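Uncharacterized protein (Capnocytophaga ochracea, PDB 4W9R) is of unknown function but is probably an esterase of the alpha/beta-hydrolase superfamily with an all-helical C-terminal region. Local coordinates at residues D328-Y340 with D351-T363. Residues are numbered along the deposited sequence; the frame is centred on the assembly and turned at random.
Sequences DDKKALKTYQKAY and DLINERITHLQAT. With ACT (acetate ion), chain I.
Tyr336 enters a hole formed by Ile353, Arg356, Ile357 and Leu360, a knobs-into-holes fit. CB of Arg356 lies over one ring face, 3.7 Å from the centroid of the Tyr336 ring and 14° off the normal, which meets the criterion for a CH-pi contact. Leu360 CD1 approaches Tyr336 CD2 at 3.7 Å, and Leu360 is itself a knob among Asp329, Ala332, Leu333 and Tyr336. Leu333 sets CD1 against Ile357 CG2 at 3.7 Å, its CG turned anti to the backbone N. Beyond Tyr336, Ile353 CD1 rests on Ala339 CB at 3.9 Å. The axes of 329-339 and 351-362 pass 9.5 Å apart at 157° between directions, so the pair is an antiparallel helical hairpin, the last of the C-terminal helical region; helix 314-325 also packs against it. Among polar contacts, Arg356 NH2 donates to Tyr336 OH (3.0 Å, 146°), the hydroxyl almost in the guanidinium plane. The same NH2 forms a salt bridge with Glu321, while Tyr336 OH is also hydrogen-bonded to Glu324. Shortening Tyr336 to an alanine would probably leave a gap among Arg356, Ile357 and Leu360 and take the hydroxyl from both Arg356 NH2 and Glu324. Arg356 NH1 donates to O of an acetate ion, probably from the crystallisation liquor, at 2.8 Å.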
loop_
_atom_site.group_PDB
_atom_site.type_symbol
_atom_site.label_atom_id
_atom_site.label_comp_id
_atom_site.label_asym_id
_atom_site.label_seq_id
_atom_site.Cartn_x
_atom_site.Cartn_y
_atom_site.Cartn_z
ATOM N N ASP B 328 -35.895 -26.137 32.807
ATOM C CA ASP B 328 -36.285 -25.346 33.964
ATOM C C ASP B 328 -37.029 -24.103 33.495
ATOM O O ASP B 328 -36.428 -23.157 32.989
ATOM C CB ASP B 328 -35.049 -24.961 34.782
ATOM C CG ASP B 328 -35.391 -24.442 36.166
ATOM O OD1 ASP B 328 -36.526 -23.965 36.375
ATOM O OD2 ASP B 328 -34.510 -24.507 37.049
ATOM N N ASP B 329 -38.343 -24.106 33.689
ATOM C CA ASP B 329 -39.178 -22.964 33.338
ATOM C C ASP B 329 -39.165 -21.908 34.435
ATOM O O ASP B 329 -39.293 -20.714 34.166
ATOM C CB ASP B 329 -40.607 -23.420 33.044
ATOM C CG ASP B 329 -40.687 -24.339 31.838
ATOM O OD1 ASP B 329 -39.784 -24.269 30.977
ATOM O OD2 ASP B 329 -41.650 -25.129 31.750
ATOM N N LYS B 330 -39.013 -22.368 35.673
ATOM C CA LYS B 330 -39.034 -21.494 36.840
ATOM C C LYS B 330 -37.925 -20.449 36.773
ATOM O O LYS B 330 -38.180 -19.253 36.913
ATOM C CB LYS B 330 -38.907 -22.319 38.123
ATOM C CG LYS B 330 -38.986 -21.506 39.405
ATOM C CD LYS B 330 -38.782 -22.390 40.627
ATOM C CE LYS B 330 -38.881 -21.592 41.916
ATOM N NZ LYS B 330 -40.225 -20.974 42.082
ATOM N N LYS B 331 -36.696 -20.905 36.549
ATOM C CA LYS B 331 -35.558 -20.000 36.443
ATOM C C LYS B 331 -35.610 -19.202 35.145
ATOM O O LYS B 331 -35.178 -18.051 35.100
ATOM C CB LYS B 331 -34.240 -20.773 36.536
ATOM C CG LYS B 331 -33.972 -21.369 37.908
ATOM C CD LYS B 331 -32.578 -21.970 37.999
ATOM C CE LYS B 331 -32.324 -22.547 39.383
ATOM N NZ LYS B 331 -30.943 -23.086 39.523
ATOM N N ALA B 332 -36.144 -19.817 34.094
ATOM C CA ALA B 332 -36.262 -19.159 32.798
ATOM C C ALA B 332 -37.170 -17.938 32.886
ATOM O O ALA B 332 -36.838 -16.868 32.373
ATOM C CB ALA B 332 -36.781 -20.131 31.751
ATOM N N LEU B 333 -38.315 -18.106 33.542
ATOM C CA LEU B 333 -39.271 -17.019 33.713
ATOM C C LEU B 333 -38.663 -15.874 34.511
ATOM O O LEU B 333 -38.805 -14.706 34.148
ATOM C CB LEU B 333 -40.537 -17.524 34.405
ATOM C CG LEU B 333 -41.619 -16.472 34.646
ATOM C CD1 LEU B 333 -42.105 -15.906 33.323
ATOM C CD2 LEU B 333 -42.773 -17.056 35.443
ATOM N N LYS B 334 -37.981 -16.218 35.598
ATOM C CA LYS B 334 -37.323 -15.228 36.441
ATOM C C LYS B 334 -36.235 -14.491 35.664
ATOM O O LYS B 334 -36.041 -13.287 35.836
ATOM C CB LYS B 334 -36.730 -15.899 37.683
ATOM C CG LYS B 334 -36.038 -14.949 38.649
ATOM C CD LYS B 334 -35.366 -15.713 39.783
ATOM C CE LYS B 334 -34.632 -14.779 40.733
ATOM N NZ LYS B 334 -35.561 -13.849 41.437
ATOM N N THR B 335 -35.538 -15.220 34.798
ATOM C CA THR B 335 -34.423 -14.663 34.042
ATOM C C THR B 335 -34.900 -13.797 32.876
ATOM O O THR B 335 -34.290 -12.773 32.567
ATOM C CB THR B 335 -33.505 -15.778 33.508
ATOM O OG1 THR B 335 -33.235 -16.715 34.557
ATOM C CG2 THR B 335 -32.193 -15.196 33.006
ATOM N N TYR B 336 -35.985 -14.211 32.228
ATOM C CA TYR B 336 -36.583 -13.405 31.168
ATOM C C TYR B 336 -37.043 -12.057 31.711
ATOM O O TYR B 336 -36.828 -11.017 31.087
ATOM C CB TYR B 336 -37.762 -14.134 30.523
ATOM C CG TYR B 336 -37.387 -15.045 29.375
ATOM C CD1 TYR B 336 -36.741 -14.546 28.251
ATOM C CD2 TYR B 336 -37.704 -16.397 29.402
ATOM C CE1 TYR B 336 -36.405 -15.372 27.196
ATOM C CE2 TYR B 336 -37.372 -17.230 28.351
ATOM C CZ TYR B 336 -36.722 -16.712 27.250
ATOM O OH TYR B 336 -36.390 -17.537 26.200
ATOM N N GLN B 337 -37.675 -12.081 32.880
ATOM C CA GLN B 337 -38.148 -10.864 33.529
ATOM C C GLN B 337 -36.983 -9.959 33.911
ATOM O O GLN B 337 -37.126 -8.739 33.986
ATOM C CB GLN B 337 -38.980 -11.206 34.767
ATOM C CG GLN B 337 -40.300 -11.897 34.459
ATOM C CD GLN B 337 -40.966 -12.464 35.700
ATOM O OE1 GLN B 337 -40.351 -12.553 36.762
ATOM N NE2 GLN B 337 -42.230 -12.851 35.569
ATOM N N LYS B 338 -35.827 -10.568 34.148
ATOM C CA LYS B 338 -34.625 -9.824 34.494
ATOM C C LYS B 338 -34.035 -9.169 33.247
ATOM O O LYS B 338 -33.469 -8.079 33.312
ATOM C CB LYS B 338 -33.600 -10.748 35.153
ATOM C CG LYS B 338 -32.733 -10.077 36.204
ATOM C CD LYS B 338 -31.940 -11.106 36.995
ATOM C CE LYS B 338 -31.197 -10.462 38.154
ATOM N NZ LYS B 338 -30.461 -11.469 38.969
ATOM N N ALA B 339 -34.181 -9.844 32.111
ATOM C CA ALA B 339 -33.666 -9.338 30.844
ATOM C C ALA B 339 -34.509 -8.178 30.332
ATOM O O ALA B 339 -34.007 -7.282 29.656
ATOM C CB ALA B 339 -33.618 -10.451 29.810
ATOM N N TYR B 340 -35.795 -8.202 30.665
ATOM C CA TYR B 340 -36.737 -7.187 30.206
ATOM C C TYR B 340 -36.403 -5.804 30.763
ATOM O O TYR B 340 -36.793 -4.785 30.191
ATOM C CB TYR B 340 -38.163 -7.581 30.595
ATOM C CG TYR B 340 -39.234 -6.681 30.022
ATOM C CD1 TYR B 340 -39.688 -6.854 28.721
ATOM C CD2 TYR B 340 -39.800 -5.667 30.784
ATOM C CE1 TYR B 340 -40.669 -6.037 28.193
ATOM C CE2 TYR B 340 -40.782 -4.845 30.264
ATOM C CZ TYR B 340 -41.214 -5.034 28.967
ATOM O OH TYR B 340 -42.191 -4.221 28.442
ATOM N N ASP B 351 -40.503 -6.750 23.324
ATOM C CA ASP B 351 -41.637 -7.462 22.749
ATOM C C ASP B 351 -41.363 -8.960 22.657
ATOM O O ASP B 351 -42.220 -9.777 22.996
ATOM C CB ASP B 351 -41.981 -6.907 21.366
ATOM C CG ASP B 351 -42.432 -5.460 21.410
ATOM O OD1 ASP B 351 -42.713 -4.953 22.516
ATOM O OD2 ASP B 351 -42.517 -4.833 20.332
ATOM N N LEU B 352 -40.168 -9.314 22.192
ATOM C CA LEU B 352 -39.787 -10.716 22.059
ATOM C C LEU B 352 -39.710 -11.399 23.419
ATOM O O LEU B 352 -40.181 -12.525 23.584
ATOM C CB LEU B 352 -38.449 -10.845 21.332
ATOM C CG LEU B 352 -37.865 -12.256 21.229
ATOM C CD1 LEU B 352 -38.844 -13.204 20.553
ATOM C CD2 LEU B 352 -36.541 -12.232 20.484
ATOM N N ILE B 353 -39.115 -10.710 24.388
ATOM C CA ILE B 353 -39.008 -11.228 25.746
ATOM C C ILE B 353 -40.393 -11.457 26.344
ATOM O O ILE B 353 -40.630 -12.455 27.025
ATOM C CB ILE B 353 -38.202 -10.272 26.648
ATOM C CG1 ILE B 353 -36.756 -10.172 26.156
ATOM C CG2 ILE B 353 -38.229 -10.741 28.094
ATOM C CD1 ILE B 353 -35.919 -9.172 26.917
ATOM N N ASN B 354 -41.310 -10.535 26.066
ATOM C CA ASN B 354 -42.673 -10.637 26.570
ATOM C C ASN B 354 -43.402 -11.865 26.037
ATOM O O ASN B 354 -44.160 -12.507 26.766
ATOM C CB ASN B 354 -43.464 -9.376 26.223
ATOM C CG ASN B 354 -43.962 -8.647 27.452
ATOM O OD1 ASN B 354 -43.293 -7.755 27.971
ATOM N ND2 ASN B 354 -45.142 -9.030 27.930
ATOM N N GLU B 355 -43.174 -12.184 24.766
ATOM C CA GLU B 355 -43.778 -13.363 24.154
ATOM C C GLU B 355 -43.297 -14.628 24.858
ATOM O O GLU B 355 -44.067 -15.567 25.066
ATOM C CB GLU B 355 -43.449 -13.429 22.660
ATOM C CG GLU B 355 -44.161 -14.551 21.914
ATOM C CD GLU B 355 -43.678 -14.704 20.482
ATOM O OE1 GLU B 355 -44.480 -14.472 19.552
ATOM O OE2 GLU B 355 -42.497 -15.062 20.286
ATOM N N ARG B 356 -42.021 -14.640 25.227
ATOM C CA ARG B 356 -41.435 -15.762 25.947
ATOM C C ARG B 356 -42.020 -15.863 27.352
ATOM O O ARG B 356 -42.306 -16.956 27.838
ATOM C CB ARG B 356 -39.914 -15.620 26.018
ATOM C CG ARG B 356 -39.234 -15.491 24.663
ATOM C CD ARG B 356 -39.340 -16.775 23.859
ATOM N NE ARG B 356 -38.767 -16.639 22.523
ATOM C CZ ARG B 356 -37.481 -16.826 22.237
ATOM N NH1 ARG B 356 -37.049 -16.682 20.993
ATOM N NH2 ARG B 356 -36.627 -17.155 23.196
ATOM N N ILE B 357 -42.196 -14.715 27.996
ATOM C CA ILE B 357 -42.771 -14.662 29.335
ATOM C C ILE B 357 -44.229 -15.106 29.313
ATOM O O ILE B 357 -44.669 -15.865 30.177
ATOM C CB ILE B 357 -42.673 -13.243 29.934
ATOM C CG1 ILE B 357 -41.208 -12.861 30.154
ATOM C CG2 ILE B 357 -43.441 -13.153 31.244
ATOM C CD1 ILE B 357 -41.017 -11.492 30.764
ATOM N N THR B 358 -44.967 -14.636 28.312
ATOM C CA THR B 358 -46.375 -14.985 28.162
ATOM C C THR B 358 -46.548 -16.488 27.973
ATOM O O THR B 358 -47.455 -17.095 28.543
ATOM C CB THR B 358 -47.016 -14.240 26.971
ATOM O OG1 THR B 358 -46.861 -12.827 27.148
ATOM C CG2 THR B 358 -48.497 -14.572 26.863
ATOM N N HIS B 359 -45.666 -17.084 27.177
ATOM C CA HIS B 359 -45.729 -18.515 26.901
ATOM C C HIS B 359 -45.412 -19.344 28.143
ATOM O O HIS B 359 -45.954 -20.435 28.325
ATOM C CB HIS B 359 -44.767 -18.881 25.769
ATOM C CG HIS B 359 -44.824 -20.322 25.370
ATOM N ND1 HIS B 359 -44.073 -21.297 25.991
ATOM C CD2 HIS B 359 -45.542 -20.954 24.412
ATOM C CE1 HIS B 359 -44.327 -22.467 25.433
ATOM N NE2 HIS B 359 -45.215 -22.287 24.471
ATOM N N LEU B 360 -44.536 -18.823 28.996
ATOM C CA LEU B 360 -44.146 -19.521 30.216
ATOM C C LEU B 360 -45.210 -19.404 31.305
ATOM O O LEU B 360 -45.376 -20.311 32.121
ATOM C CB LEU B 360 -42.808 -18.986 30.734
ATOM C CG LEU B 360 -41.561 -19.394 29.948
ATOM C CD1 LEU B 360 -40.329 -18.694 30.496
ATOM C CD2 LEU B 360 -41.379 -20.904 29.981
ATOM N N GLN B 361 -45.929 -18.286 31.314
ATOM C CA GLN B 361 -46.971 -18.060 32.311
ATOM C C GLN B 361 -48.289 -18.704 31.892
ATOM O O GLN B 361 -49.226 -18.797 32.685
ATOM C CB GLN B 361 -47.164 -16.562 32.555
ATOM C CG GLN B 361 -46.059 -15.933 33.390
ATOM C CD GLN B 361 -46.247 -14.442 33.586
ATOM O OE1 GLN B 361 -46.890 -13.773 32.776
ATOM N NE2 GLN B 361 -45.685 -13.914 34.667
ATOM N N ALA B 362 -48.354 -19.147 30.640
ATOM C CA ALA B 362 -49.529 -19.847 30.137
ATOM C C ALA B 362 -49.536 -21.291 30.626
ATOM O O ALA B 362 -50.595 -21.882 30.839
ATOM C CB ALA B 362 -49.571 -19.795 28.618
ATOM N N THR B 363 -48.343 -21.850 30.805
ATOM C CA THR B 363 -48.196 -23.233 31.246
ATOM C C THR B 363 -47.842 -23.313 32.728
ATOM O O THR B 363 -47.974 -22.334 33.464
ATOM C CB THR B 363 -47.116 -23.971 30.430
ATOM O OG1 THR B 363 -45.835 -23.375 30.677
ATOM C CG2 THR B 363 -47.426 -23.896 28.943
HETATM C C ACT I . -34.470 -16.965 18.371
HETATM O O ACT I . -34.606 -16.738 19.592
HETATM O OXT ACT I . -33.617 -17.826 18.065
HETATM C CH3 ACT I . -35.281 -16.247 17.332
#